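PDB 3KO6: free methionine-R-sulfoxide reductase from Saccharomyces cerevisiae, which reduces the R-enantiomer of free methionine sulfoxide to methionine, drawing electrons from thioredoxin, and takes part in protection against oxidative stress. Local coordinates for residues K130-V135 and V147-C152. Sequence-based numbering, arbitrary orientation.
Sequences KSEIVV and VIDIDC. With SME (methionine sulfoxide), chain C.
E132 and D149 bring their carboxylates together on the ligand face of an antiparallel beta hairpin, strands 131-138 and 144-152 of the GAF-domain sheet. With CG anti to the backbone N (chi1 -168°) and the chain extended beyond, E132 carries its acid group across to meet D149, and OE1 lies 2.7 Å from D149 OD1. The two side chains cross at about a right angle, their carboxylate planes only 18° apart. D151 runs alongside E132 with its carboxylate turned almost perpendicular, and its OD2 lies 2.6 Å from the carboxylate atom O of the methionine sulfoxide. E132 OE1 is near the ligand's CG, and D149 OD2 near its CA, so three acids line the pocket. Were E132 cut back to an alanine, a gap would probably open beside the ligand's CG and the D149 carboxylate would be less confined. Next along this face, V134 sets CG1 against V147 CB at 3.6 Å, its branched side chain suiting a strand packed under helix 99-107. On the other face, aliphatic I133, V135 and I148 suit burial beneath helix 160-176, while I150 packs on F158; I133 CG2 meets I150 CB at 3.9 Å. Where the hairpin ladder ends, K130 and S131 form a classic beta bulge: C152 O accepts both K130 N (2.9 Å) and S131 N (3.0 Å).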
loop_
_atom_site.group_PDB
_atom_site.type_symbol
_atom_site.label_atom_id
_atom_site.label_comp_id
_atom_site.label_asym_id
_atom_site.label_seq_id
_atom_site.Cartn_x
_atom_site.Cartn_y
_atom_site.Cartn_z
ATOM N N LYS A 130 8.392 18.238 -2.662
ATOM C CA LYS A 130 9.564 19.131 -2.693
ATOM C C LYS A 130 10.864 18.412 -2.328
ATOM O O LYS A 130 11.928 18.766 -2.826
ATOM C CB LYS A 130 9.384 20.331 -1.764
ATOM C CG LYS A 130 8.378 21.361 -2.216
ATOM C CD LYS A 130 8.381 22.553 -1.262
ATOM C CE LYS A 130 7.636 23.754 -1.826
ATOM N NZ LYS A 130 6.153 23.607 -1.705
ATOM N N SER A 131 10.805 17.414 -1.449
ATOM C CA SER A 131 12.032 16.666 -1.139
ATOM C C SER A 131 11.802 15.156 -1.137
ATOM O O SER A 131 10.654 14.705 -1.089
ATOM C CB SER A 131 12.668 17.142 0.170
ATOM O OG SER A 131 11.817 16.919 1.279
ATOM N N GLU A 132 12.892 14.387 -1.196
ATOM C CA GLU A 132 12.808 12.934 -1.347
ATOM C C GLU A 132 14.034 12.199 -0.827
ATOM O O GLU A 132 15.147 12.695 -0.934
ATOM C CB GLU A 132 12.589 12.585 -2.827
ATOM C CG GLU A 132 12.191 11.138 -3.080
ATOM C CD GLU A 132 11.828 10.822 -4.524
ATOM O OE1 GLU A 132 11.481 9.647 -4.782
ATOM O OE2 GLU A 132 11.882 11.720 -5.396
ATOM N N ILE A 133 13.825 11.019 -0.251
ATOM C CA ILE A 133 14.937 10.105 0.043
ATOM C C ILE A 133 14.624 8.733 -0.536
ATOM O O ILE A 133 13.472 8.275 -0.464
ATOM C CB ILE A 133 15.238 9.966 1.557
ATOM C CG1 ILE A 133 16.449 9.055 1.771
ATOM C CG2 ILE A 133 14.052 9.389 2.301
ATOM C CD1 ILE A 133 17.005 9.073 3.229
ATOM N N VAL A 134 15.644 8.096 -1.118
ATOM C CA VAL A 134 15.529 6.732 -1.643
ATOM C C VAL A 134 16.709 5.918 -1.184
ATOM O O VAL A 134 17.857 6.359 -1.278
ATOM C CB VAL A 134 15.461 6.691 -3.186
ATOM C CG1 VAL A 134 15.396 5.257 -3.680
ATOM C CG2 VAL A 134 14.239 7.518 -3.689
ATOM N N VAL A 135 16.409 4.722 -0.685
ATOM C CA VAL A 135 17.398 3.812 -0.141
ATOM C C VAL A 135 17.226 2.481 -0.849
ATOM O O VAL A 135 16.120 1.948 -0.865
ATOM C CB VAL A 135 17.174 3.647 1.377
ATOM C CG1 VAL A 135 18.082 2.572 1.952
ATOM C CG2 VAL A 135 17.364 4.988 2.088
ATOM N N VAL A 147 13.707 -0.504 -4.101
ATOM C CA VAL A 147 14.093 0.720 -3.396
ATOM C C VAL A 147 13.046 1.078 -2.356
ATOM O O VAL A 147 11.864 0.801 -2.526
ATOM C CB VAL A 147 14.260 1.927 -4.378
ATOM C CG1 VAL A 147 15.374 1.675 -5.394
ATOM C CG2 VAL A 147 12.941 2.249 -5.107
ATOM N N ILE A 148 13.485 1.684 -1.271
ATOM C CA ILE A 148 12.571 2.295 -0.332
ATOM C C ILE A 148 12.541 3.776 -0.656
ATOM O O ILE A 148 13.586 4.430 -0.673
ATOM C CB ILE A 148 13.032 2.139 1.125
ATOM C CG1 ILE A 148 13.481 0.696 1.412
ATOM C CG2 ILE A 148 11.919 2.592 2.060
ATOM C CD1 ILE A 148 14.079 0.487 2.833
ATOM N N ASP A 149 11.344 4.298 -0.892
ATOM C CA ASP A 149 11.164 5.680 -1.318
ATOM C C ASP A 149 10.220 6.440 -0.397
ATOM O O ASP A 149 9.150 5.927 -0.007
ATOM C CB ASP A 149 10.600 5.669 -2.730
ATOM C CG ASP A 149 10.516 7.051 -3.341
ATOM O OD1 ASP A 149 11.033 8.012 -2.732
ATOM O OD2 ASP A 149 9.938 7.171 -4.437
ATOM N N ILE A 150 10.617 7.660 -0.041
ATOM C CA ILE A 150 9.774 8.568 0.767
ATOM C C ILE A 150 9.802 9.978 0.170
ATOM O O ILE A 150 10.885 10.512 -0.127
ATOM C CB ILE A 150 10.241 8.679 2.250
ATOM C CG1 ILE A 150 10.642 7.301 2.821
ATOM C CG2 ILE A 150 9.157 9.360 3.107
ATOM C CD1 ILE A 150 11.065 7.333 4.310
ATOM N N ASP A 151 8.624 10.581 0.022
ATOM C CA ASP A 151 8.506 11.956 -0.442
ATOM C C ASP A 151 8.006 12.895 0.648
ATOM O O ASP A 151 7.139 12.524 1.457
ATOM C CB ASP A 151 7.511 12.027 -1.593
ATOM C CG ASP A 151 7.969 11.280 -2.821
ATOM O OD1 ASP A 151 9.137 10.865 -2.907
ATOM O OD2 ASP A 151 7.144 11.116 -3.718
ATOM N N CYS A 152 8.493 14.132 0.626
ATOM C CA CYS A 152 8.103 15.125 1.607
ATOM C C CYS A 152 7.620 16.394 0.932
ATOM O O CYS A 152 8.175 16.809 -0.096
ATOM C CB CYS A 152 9.276 15.427 2.527
ATOM S SG CYS A 152 8.934 16.599 3.850
HETATM N N SME C . 8.283 6.988 -7.788
HETATM C CA SME C . 8.827 8.200 -7.124
HETATM C CB SME C . 9.554 9.005 -8.193
HETATM C CG SME C . 10.765 9.763 -7.618
HETATM S S SME C . 12.199 9.497 -8.507
HETATM O OE SME C . 12.081 8.382 -9.489
HETATM C CE SME C . 12.601 10.952 -9.301
HETATM C C SME C . 7.753 8.989 -6.416
HETATM O O SME C . 7.983 10.121 -5.994
HETATM O OXT SME C . 6.557 8.554 -6.236
#